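Aldose-aldose oxidoreductase (Caulobacter crescentus, PDB 5A04) probably transfers hydride between two aldoses, oxidising one and reducing the other, by way of a bound nicotinamide cofactor, NADPH in this glucose complex. Local coordinates at residues Phe227-Leu230 with Thr236-Cys239; Ala193-Thr198 with Leu318-Val323; Ser133-His138 with Ser294-His299. All blocks are in the same frame, centred on the assembly; numbering follows the deposited sequence.

Contact 1 (Phe227-Leu230 with Thr236-Cys239); sequences FQLL and TANC
The ring of Phe227 lies over the side chain of Cys239, its cross-strand neighbour: CB of Cys239 stands over one ring face, 3.4 Å from the ring centroid, in a CH-pi contact set toward the CE2-CZ rim. SG of Cys239 is at an oblique angle to the same ring, 3.5 Å from CE2 of Phe227, a Cys sulfur-aromatic contact. The ring gets there because CG of Phe227 sits between its own backbone N and carbonyl carbon (chi1 50°), which leans it across the neighbouring strand. An alanine at this place is likely to leave the Cys239 side chain without its aromatic cover and open a gap beneath Leu183 and Leu191 of helix 182-198. On the same face CB of Leu229 meets CB of Ala237 at 4.2 Å. At the Gln228-Asn238 pair the other face is polar. Gln228 and Asn238 run side by side, and NE2 of Gln228 gives a hydrogen bond of 3.1 Å to OD1 of Asn238, fairly straight at 164° and directed at a lone pair of that oxygen; the two amide planes are turned 31° apart. NE2 of Gln228 also reaches Asn226 O of the second subunit, while its OE1 accepts from Asn206, so both ends of this buried amide are held. Beyond them CD1 of Leu230 touches CG2 of Thr236. Two pairs of backbone bonds fasten the strands: N of Cys239 to O of Phe227 and N of Ala237 to O of Leu229, both 2.8 Å, each with a return bond. Hydrogen-bonded pairs thus alternate with non-hydrogen-bonded ones in a regular antiparallel beta hairpin, part of the mixed sheet of the C-terminal alpha/beta domain, with one face packed on helices and the other turned to the second subunit.

Contact 2 (Ala193-Thr198 with Leu318-Val323); sequences AARYLT and LKDLRV
NH1 of Arg195 and OD1 of Asp320 make the short polar link between the two helices, a salt bridge of 2.8 Å. As a hydrogen bond it is weak, bent to 128° at the hydrogen, and the guanidinium and carboxylate planes stand almost perpendicular, at 88°. This is therefore a single-oxygen contact and not a paired, coplanar one: OD1 of Asp320 also lies 3.3 Å from CD of Arg195, tucked into the bend of the arginine chain, whereas OD2 accepts a hydrogen bond from Asn192, one turn before Arg195 on its helix. The bend is at chi3 (56°), where the otherwise extended chain folds and turns its flat end against helix 314-333. One face of the guanidinium rests on Lys319, whose CB is 3.4 Å above the plane toward the rim; CD of Lys319 comes to 3.5 Å from NH2 of Arg195. The two long chains cross at about a right angle, so the lysine offers its aliphatic part, and NZ of Lys319 stays 4.9 Å from NH2 of Arg195. Like charges at that separation are probably eased by the acids close by. NH2 of Arg195 forms a salt bridge with Asp316, a turn before Asp320, and NE forms one with Glu201, beyond the end of the arginine's own helix. Three carboxylates thus gather round one buried guanidinium, and bonds at NE, NH1 and NH2 fix its rotation and probably keep it charged. Here the helix backbones stand well apart, with CA of Arg195 and CA of Asp320 8.7 Å from each other, and the arginine spans the interval. The result is a buried salt-bridge network between helices 182-198 and 314-333, two helices packed beside the mixed sheet of the C-terminal alpha/beta domain.

Contact 3 (Ser133-His138 with Ser294-His299); sequences SRFQAH and SAQLDH
Phe135 carries this contact, laying its ring against one side of helix 292-306. The backbone of that helix faces the ring: CA of Gln296 stands over one face, 4.1 Å from the ring centroid, in a CH-pi contact, with Ala295 O over the same face toward the rim. At the root of the side chain CB of Phe135 meets CB of Ala295 at 3.8 Å. CE1 and CZ of Phe135, at the far end of the ring, reach His299 one turn further on. There CE1 of Phe135 lies 3.5 Å from CG of His299, over a face of the imidazole, the ring planes inclined at 50°. With chi1 at -176° CG of His299 points away from the backbone N, which carries the imidazole to the end of the phenylalanine, and a hydrogen bond from Ile311 N to NE2 holds it there. Gln296 runs across Phe135 at about a right angle, its NE2 bonded to Tyr78 OH, near the bound NADPH. Met128 of strand 127-129, an outer strand of the parallel nucleotide-binding sheet, packs on Phe135, Gln296 and His299, so the contact joins the approach to helix 137-147, helix 292-306 and that sheet.

Contacts 1 and 2 lie together in the C-terminal alpha/beta domain, their centres 11 Å apart: CD1 of Leu229 packs on Ala194, and CD2 of Leu229 on Val323, so the hairpin of the mixed sheet bears on both helices of contact 2. The centre of contact 3, beside the cofactor, is about 18 Å from that of contact 2 and about 26 Å from that of contact 1. It still meets contact 2, where the Tyr196 ring packs on CD of Arg134. Along the chain the order is 133-138, 193-198, the whole hairpin, 294-299, 318-323; contacts 2 and 3 therefore interlock. Together the three contacts lead from the subunit interface at the sheet, through helices 182-198 and 314-333, to the nucleotide-binding side.

Contact 1 (Phe227-Leu230 with Thr236-Cys239)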
# COMPACT_ATOMS: atom_id res chain seq x y z
N PHE A 227 -7.50 -3.29 4.08
CA PHE A 227 -8.50 -2.30 4.45
C PHE A 227 -8.03 -0.88 4.21
O PHE A 227 -6.83 -0.60 4.09
CB PHE A 227 -8.93 -2.49 5.92
CG PHE A 227 -7.80 -2.58 6.92
CD1 PHE A 227 -7.12 -3.79 7.11
CD2 PHE A 227 -7.45 -1.48 7.69
CE1 PHE A 227 -6.06 -3.87 8.06
CE2 PHE A 227 -6.42 -1.57 8.64
CZ PHE A 227 -5.73 -2.76 8.81
N GLN A 228 -9.01 0.00 4.05
CA GLN A 228 -8.76 1.42 3.86
C GLN A 228 -9.36 2.16 5.04
O GLN A 228 -10.45 1.80 5.49
CB GLN A 228 -9.42 1.94 2.58
CG GLN A 228 -9.02 1.18 1.33
CD GLN A 228 -9.56 1.85 0.10
OE1 GLN A 228 -10.78 1.84 -0.14
NE2 GLN A 228 -8.67 2.45 -0.71
N LEU A 229 -8.66 3.19 5.51
CA LEU A 229 -9.17 4.04 6.58
C LEU A 229 -9.20 5.49 6.13
O LEU A 229 -8.26 5.96 5.47
CB LEU A 229 -8.29 3.93 7.84
CG LEU A 229 -8.02 2.53 8.39
CD1 LEU A 229 -6.99 2.58 9.51
CD2 LEU A 229 -9.31 1.88 8.88
N LEU A 230 -10.26 6.20 6.50
CA LEU A 230 -10.30 7.65 6.34
C LEU A 230 -10.36 8.29 7.72
O LEU A 230 -11.07 7.79 8.60
CB LEU A 230 -11.52 8.07 5.51
CG LEU A 230 -11.75 9.56 5.28
CD1 LEU A 230 -10.65 10.19 4.42
CD2 LEU A 230 -13.13 9.77 4.64
N THR A 236 -5.58 9.49 4.87
CA THR A 236 -6.05 8.19 4.41
C THR A 236 -5.03 7.11 4.73
O THR A 236 -3.84 7.39 4.86
CB THR A 236 -6.31 8.19 2.88
OG1 THR A 236 -5.06 8.41 2.20
CG2 THR A 236 -7.28 9.30 2.50
N ALA A 237 -5.48 5.86 4.86
CA ALA A 237 -4.53 4.75 4.97
C ALA A 237 -4.98 3.58 4.12
O ALA A 237 -6.17 3.26 4.05
CB ALA A 237 -4.35 4.32 6.44
N ASN A 238 -4.01 2.97 3.44
CA ASN A 238 -4.18 1.69 2.73
C ASN A 238 -3.39 0.65 3.48
O ASN A 238 -2.16 0.81 3.61
CB ASN A 238 -3.63 1.75 1.30
CG ASN A 238 -4.66 2.11 0.26
OD1 ASN A 238 -5.83 2.37 0.55
ND2 ASN A 238 -4.20 2.15 -0.99
N CYS A 239 -4.05 -0.41 3.94
CA CYS A 239 -3.44 -1.39 4.82
C CYS A 239 -3.56 -2.81 4.30
O CYS A 239 -4.64 -3.24 3.86
CB CYS A 239 -4.09 -1.30 6.21
SG CYS A 239 -4.04 0.35 6.98

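Contact 2 (Ala193-Thr198 with Leu318-Val323)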
# COMPACT_ATOMS: atom_id res chain seq x y z
N ALA A 193 -0.46 1.18 13.67
CA ALA A 193 0.45 2.19 13.10
C ALA A 193 -0.30 3.33 12.40
O ALA A 193 0.06 4.49 12.54
CB ALA A 193 1.44 1.55 12.12
N ALA A 194 -1.34 3.00 11.64
CA ALA A 194 -2.10 4.07 10.98
C ALA A 194 -2.63 5.04 12.03
O ALA A 194 -2.60 6.26 11.83
CB ALA A 194 -3.24 3.49 10.15
N ARG A 195 -3.08 4.49 13.16
CA ARG A 195 -3.58 5.31 14.25
C ARG A 195 -2.48 6.12 14.93
O ARG A 195 -2.68 7.32 15.17
CB ARG A 195 -4.30 4.42 15.29
CG ARG A 195 -5.67 3.89 14.77
CD ARG A 195 -6.35 2.91 15.77
NE ARG A 195 -6.49 3.58 17.05
CZ ARG A 195 -5.78 3.29 18.14
NH1 ARG A 195 -4.95 2.26 18.14
NH2 ARG A 195 -5.93 4.03 19.23
N TYR A 196 -1.33 5.53 15.25
CA TYR A 196 -0.34 6.33 15.97
C TYR A 196 0.47 7.25 15.06
O TYR A 196 1.00 8.26 15.52
CB TYR A 196 0.61 5.48 16.86
CG TYR A 196 1.51 4.40 16.26
CD1 TYR A 196 2.59 4.72 15.43
CD2 TYR A 196 1.35 3.07 16.64
CE1 TYR A 196 3.44 3.71 14.93
CE2 TYR A 196 2.18 2.07 16.15
CZ TYR A 196 3.23 2.39 15.31
OH TYR A 196 4.04 1.38 14.85
N LEU A 197 0.51 6.96 13.77
CA LEU A 197 1.19 7.89 12.84
C LEU A 197 0.31 9.11 12.58
O LEU A 197 0.80 10.25 12.55
CB LEU A 197 1.55 7.17 11.54
CG LEU A 197 2.62 6.09 11.70
CD1 LEU A 197 2.70 5.25 10.44
CD2 LEU A 197 4.01 6.69 12.03
N THR A 198 -1.00 8.91 12.39
CA THR A 198 -1.89 10.05 12.18
C THR A 198 -2.19 10.74 13.50
O THR A 198 -2.46 11.95 13.53
CB THR A 198 -3.25 9.64 11.55
OG1 THR A 198 -3.89 8.69 12.40
CG2 THR A 198 -3.04 9.04 10.17
N LEU A 318 -8.82 -1.35 22.99
CA LEU A 318 -10.24 -1.29 22.68
C LEU A 318 -10.49 -0.54 21.37
O LEU A 318 -11.32 -0.96 20.55
CB LEU A 318 -11.00 -0.61 23.83
CG LEU A 318 -12.46 -0.21 23.59
CD1 LEU A 318 -13.35 -1.41 23.28
CD2 LEU A 318 -12.98 0.55 24.82
N LYS A 319 -9.78 0.55 21.17
CA LYS A 319 -9.93 1.34 19.95
C LYS A 319 -9.55 0.50 18.73
O LYS A 319 -10.21 0.57 17.68
CB LYS A 319 -9.10 2.62 20.03
CG LYS A 319 -9.75 3.71 20.87
CD LYS A 319 -8.76 4.81 21.19
CE LYS A 319 -9.40 5.91 22.03
NZ LYS A 319 -8.34 6.87 22.49
N ASP A 320 -8.51 -0.32 18.86
CA ASP A 320 -8.17 -1.22 17.76
C ASP A 320 -9.30 -2.22 17.50
O ASP A 320 -9.68 -2.44 16.34
CB ASP A 320 -6.86 -1.97 18.03
CG ASP A 320 -5.63 -1.18 17.59
OD1 ASP A 320 -5.78 -0.15 16.90
OD2 ASP A 320 -4.51 -1.61 17.93
N LEU A 321 -9.84 -2.83 18.56
CA LEU A 321 -10.88 -3.85 18.36
C LEU A 321 -12.12 -3.23 17.72
O LEU A 321 -12.80 -3.89 16.95
CB LEU A 321 -11.27 -4.55 19.67
CG LEU A 321 -10.69 -5.96 19.82
CD1 LEU A 321 -11.14 -6.89 18.69
CD2 LEU A 321 -9.15 -5.88 19.90
N ARG A 322 -12.41 -1.97 18.07
CA ARG A 322 -13.54 -1.27 17.45
C ARG A 322 -13.38 -1.19 15.93
O ARG A 322 -14.33 -1.44 15.18
CB ARG A 322 -13.68 0.15 18.02
CG ARG A 322 -14.25 0.26 19.42
CD ARG A 322 -14.30 1.72 19.88
NE ARG A 322 -14.96 1.88 21.16
CZ ARG A 322 -14.67 2.83 22.05
NH1 ARG A 322 -13.70 3.72 21.79
NH2 ARG A 322 -15.33 2.90 23.20
N VAL A 323 -12.17 -0.85 15.49
CA VAL A 323 -11.92 -0.74 14.06
C VAL A 323 -11.87 -2.12 13.42
O VAL A 323 -12.37 -2.32 12.31
CB VAL A 323 -10.62 0.02 13.76
CG1 VAL A 323 -10.47 0.22 12.26
CG2 VAL A 323 -10.63 1.37 14.47

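Contact 3 (Ser133-His138 with Ser294-His299)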
# COMPACT_ATOMS: atom_id res chain seq x y z
N SER A 133 5.92 -1.52 19.70
CA SER A 133 6.44 -0.61 18.68
C SER A 133 6.46 0.85 19.14
O SER A 133 7.22 1.65 18.62
CB SER A 133 5.63 -0.73 17.38
OG SER A 133 5.78 -2.04 16.84
N ARG A 134 5.62 1.19 20.12
CA ARG A 134 5.59 2.55 20.64
C ARG A 134 6.84 2.88 21.45
O ARG A 134 7.04 4.02 21.84
CB ARG A 134 4.34 2.78 21.50
CG ARG A 134 3.01 2.63 20.72
CD ARG A 134 2.80 3.78 19.72
NE ARG A 134 2.78 5.08 20.38
CZ ARG A 134 1.69 5.62 20.91
NH1 ARG A 134 0.53 4.97 20.86
NH2 ARG A 134 1.75 6.82 21.50
N PHE A 135 7.68 1.87 21.68
CA PHE A 135 8.92 2.02 22.44
C PHE A 135 10.15 1.76 21.59
O PHE A 135 11.27 1.70 22.10
CB PHE A 135 8.90 1.09 23.66
CG PHE A 135 7.70 1.30 24.52
CD1 PHE A 135 7.68 2.34 25.43
CD2 PHE A 135 6.55 0.54 24.35
CE1 PHE A 135 6.55 2.59 26.21
CE2 PHE A 135 5.41 0.78 25.12
CZ PHE A 135 5.41 1.81 26.04
N GLN A 136 9.93 1.61 20.29
CA GLN A 136 10.98 1.20 19.36
C GLN A 136 11.52 2.45 18.67
O GLN A 136 10.76 3.33 18.27
CB GLN A 136 10.42 0.18 18.36
CG GLN A 136 11.45 -0.60 17.58
CD GLN A 136 12.09 0.22 16.49
OE1 GLN A 136 11.45 1.07 15.88
NE2 GLN A 136 13.38 -0.03 16.22
N ALA A 137 12.85 2.55 18.56
CA ALA A 137 13.52 3.81 18.21
C ALA A 137 13.06 4.42 16.89
O ALA A 137 12.80 5.63 16.81
CB ALA A 137 15.04 3.60 18.17
N HIS A 138 12.96 3.60 15.86
CA HIS A 138 12.58 4.11 14.54
C HIS A 138 11.12 4.56 14.52
O HIS A 138 10.79 5.58 13.92
CB HIS A 138 12.82 3.06 13.45
CG HIS A 138 14.25 2.60 13.37
ND1 HIS A 138 14.85 1.85 14.36
CD2 HIS A 138 15.19 2.77 12.40
CE1 HIS A 138 16.10 1.59 14.01
NE2 HIS A 138 16.33 2.13 12.83
N SER A 294 12.35 -4.39 26.84
CA SER A 294 12.65 -3.91 28.18
C SER A 294 11.98 -2.57 28.45
O SER A 294 11.52 -2.30 29.56
CB SER A 294 14.16 -3.78 28.37
OG SER A 294 14.79 -5.00 28.04
N ALA A 295 11.95 -1.71 27.43
CA ALA A 295 11.27 -0.43 27.55
C ALA A 295 9.76 -0.60 27.80
O ALA A 295 9.16 0.15 28.57
CB ALA A 295 11.50 0.41 26.30
N GLN A 296 9.16 -1.56 27.12
CA GLN A 296 7.72 -1.81 27.30
C GLN A 296 7.46 -2.27 28.73
O GLN A 296 6.55 -1.76 29.40
CB GLN A 296 7.23 -2.86 26.29
CG GLN A 296 5.75 -3.22 26.46
CD GLN A 296 5.38 -4.49 25.73
OE1 GLN A 296 5.23 -4.49 24.51
NE2 GLN A 296 5.22 -5.59 26.46
N LEU A 297 8.28 -3.20 29.21
CA LEU A 297 8.14 -3.73 30.57
C LEU A 297 8.31 -2.61 31.60
O LEU A 297 7.50 -2.48 32.53
CB LEU A 297 9.16 -4.85 30.83
CG LEU A 297 8.99 -6.13 30.00
CD1 LEU A 297 10.23 -7.01 30.06
CD2 LEU A 297 7.77 -6.92 30.48
N ASP A 298 9.35 -1.80 31.43
CA ASP A 298 9.60 -0.73 32.38
C ASP A 298 8.54 0.36 32.33
O ASP A 298 8.29 1.01 33.34
CB ASP A 298 10.98 -0.10 32.14
CG ASP A 298 12.10 -0.83 32.88
OD1 ASP A 298 11.84 -1.68 33.76
OD2 ASP A 298 13.28 -0.54 32.57
N HIS A 299 7.90 0.56 31.18
CA HIS A 299 6.88 1.60 31.09
C HIS A 299 5.75 1.34 32.08
O HIS A 299 5.33 2.25 32.79
CB HIS A 299 6.30 1.71 29.67
CG HIS A 299 5.32 2.83 29.52
ND1 HIS A 299 5.69 4.16 29.60
CD2 HIS A 299 3.99 2.83 29.28
CE1 HIS A 299 4.62 4.92 29.42
NE2 HIS A 299 3.58 4.14 29.22